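Local coordinates for protein antibiotic biosynthesis monooxygenase (Rhodospirillum rubrum, PDB 4HL9) that probably acts as a monooxygenase of the antibiotic biosynthesis type, a small alpha-beta protein that assembles as a dimer, at residues I27-I32 with D107-L112. Numbering follows the deposited sequence.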
loop_
_atom_site.group_PDB
_atom_site.type_symbol
_atom_site.label_atom_id
_atom_site.label_comp_id
_atom_site.label_asym_id
_atom_site.label_seq_id
_atom_site.Cartn_x
_atom_site.Cartn_y
_atom_site.Cartn_z
ATOM N N ILE A 27 2.676 4.546 1.141
ATOM C CA ILE A 27 1.291 4.186 1.451
ATOM C C ILE A 27 0.872 4.950 2.709
ATOM O O ILE A 27 1.598 4.962 3.699
ATOM C CB ILE A 27 1.139 2.675 1.660
ATOM C CG1 ILE A 27 1.444 1.949 0.350
ATOM C CG2 ILE A 27 -0.319 2.324 2.161
ATOM C CD1 ILE A 27 1.661 0.441 0.551
ATOM N N ALA A 28 -0.297 5.575 2.634
ATOM C CA ALA A 28 -0.924 6.319 3.720
ATOM C C ALA A 28 -2.328 5.775 3.873
ATOM O O ALA A 28 -3.013 5.512 2.860
ATOM C CB ALA A 28 -0.989 7.777 3.369
ATOM N N GLN A 29 -2.740 5.596 5.126
ATOM C CA GLN A 29 -4.033 5.042 5.481
ATOM C C GLN A 29 -4.743 5.965 6.448
ATOM O O GLN A 29 -4.156 6.398 7.468
ATOM C CB GLN A 29 -3.862 3.686 6.152
ATOM C CG GLN A 29 -3.085 2.671 5.320
ATOM C CD GLN A 29 -3.047 1.325 5.980
ATOM O OE1 GLN A 29 -4.093 0.773 6.326
ATOM N NE2 GLN A 29 -1.838 0.775 6.158
ATOM N N ASP A 30 -5.991 6.254 6.124
ATOM C CA ASP A 30 -6.875 7.031 6.991
ATOM C C ASP A 30 -8.013 6.113 7.455
ATOM O O ASP A 30 -8.455 5.243 6.685
ATOM C CB ASP A 30 -7.504 8.171 6.224
ATOM C CG ASP A 30 -6.505 9.250 5.786
ATOM O OD1 ASP A 30 -5.348 9.301 6.263
ATOM O OD2 ASP A 30 -6.932 10.079 4.973
ATOM N N PHE A 31 -8.469 6.324 8.688
ATOM C CA PHE A 31 -9.618 5.580 9.242
ATOM C C PHE A 31 -10.654 6.601 9.630
ATOM O O PHE A 31 -10.493 7.297 10.627
ATOM C CB PHE A 31 -9.185 4.739 10.440
ATOM C CG PHE A 31 -8.050 3.775 10.129
ATOM C CD1 PHE A 31 -8.318 2.446 9.814
ATOM C CD2 PHE A 31 -6.728 4.204 10.147
ATOM C CE1 PHE A 31 -7.282 1.547 9.530
ATOM C CE2 PHE A 31 -5.675 3.314 9.855
ATOM C CZ PHE A 31 -5.953 1.993 9.547
ATOM N N ILE A 32 -11.675 6.732 8.800
ATOM C CA ILE A 32 -12.659 7.805 8.939
ATOM C C ILE A 32 -13.897 7.267 9.676
ATOM O O ILE A 32 -14.327 6.135 9.397
ATOM C CB ILE A 32 -13.071 8.363 7.551
ATOM C CG1 ILE A 32 -11.835 8.924 6.803
ATOM C CG2 ILE A 32 -14.145 9.461 7.691
ATOM C CD1 ILE A 32 -10.999 9.862 7.687
ATOM N N ASP A 107 -5.690 7.724 14.699
ATOM C CA ASP A 107 -4.610 8.307 13.896
ATOM C C ASP A 107 -4.389 7.506 12.610
ATOM O O ASP A 107 -4.547 6.277 12.587
ATOM C CB ASP A 107 -3.286 8.333 14.658
ATOM C CG ASP A 107 -3.284 9.311 15.811
ATOM O OD1 ASP A 107 -3.740 10.480 15.651
ATOM O OD2 ASP A 107 -2.790 8.901 16.881
ATOM N N GLY A 108 -4.020 8.207 11.546
ATOM C CA GLY A 108 -3.660 7.550 10.295
ATOM C C GLY A 108 -2.233 7.030 10.366
ATOM O O GLY A 108 -1.522 7.244 11.357
ATOM N N THR A 109 -1.815 6.315 9.330
ATOM C CA THR A 109 -0.437 5.864 9.244
ATOM C C THR A 109 0.163 6.220 7.881
ATOM O O THR A 109 -0.547 6.311 6.875
ATOM C CB THR A 109 -0.304 4.343 9.462
ATOM O OG1 THR A 109 -0.997 3.671 8.408
ATOM C CG2 THR A 109 -0.884 3.899 10.846
ATOM N N VAL A 110 1.482 6.398 7.851
ATOM C CA VAL A 110 2.178 6.679 6.596
ATOM C C VAL A 110 3.419 5.794 6.572
ATOM O O VAL A 110 4.144 5.729 7.581
ATOM C CB VAL A 110 2.565 8.182 6.434
ATOM C CG1 VAL A 110 3.327 8.398 5.161
ATOM C CG2 VAL A 110 1.342 9.078 6.398
ATOM N N VAL A 111 3.650 5.084 5.457
ATOM C CA VAL A 111 4.893 4.291 5.298
ATOM C C VAL A 111 5.663 4.813 4.086
ATOM O O VAL A 111 5.119 4.907 2.987
ATOM C CB VAL A 111 4.655 2.739 5.164
ATOM C CG1 VAL A 111 5.958 1.950 5.342
ATOM C CG2 VAL A 111 3.610 2.232 6.157
ATOM N N LEU A 112 6.920 5.189 4.298
ATOM C CA LEU A 112 7.834 5.572 3.222
ATOM C C LEU A 112 8.719 4.371 2.812
ATOM O O LEU A 112 9.261 3.682 3.657
ATOM C CB LEU A 112 8.691 6.800 3.634
ATOM C CG LEU A 112 8.126 8.214 3.352
ATOM C CD1 LEU A 112 6.789 8.420 4.049
ATOM C CD2 LEU A 112 9.112 9.346 3.768
HETATM O O HOH W 1 0.243 2.991 5.838
#
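Q29 and T109 stand side by side on one face of the sheet, both pointing the same way, with T109 OG1 3.6 Å from Q29 CB. Chi1 of 64° sets that hydroxyl between its own backbone N and carbonyl carbon, turned to the glutamine. The Q29 chain runs on extended, and a water closes the gap between the polar ends: it accepts from Q29 NE2 at 3.1 Å, lies 2.9 Å from T109 OG1, and donates to I27 O. Q29 OE1 hydrogen-bonds to H71 NE2 of the neighbouring strand, and the two partners together would fix which way the amide faces.

I27 and V111 share this face. Their backbones pair through two hydrogen bonds, the one from V111 N to I27 O being short (2.7 Å) and nearly straight at 168°. Q29 and T109 form the next hydrogen-bonded pair, and between them the non-hydrogen-bonded pair A28–V110 turns to the helix-bearing face, where A28 CB meets V110 CG2 at 4.0 Å. Farther along, the F31 ring lies obliquely near D107 O, with CD2 3.9 Å away, and stacks on H71.

This antiparallel pairing joins strand 104-115, outermost within the chain, to strand 24-32 in the ferredoxin-like sheet. Where Q29 packs on Q29 of the second subunit, I27 O takes both a backbone N-H and the water, so main-chain pairing and polar side chains form one hydrogen-bonded network at the dimer interface.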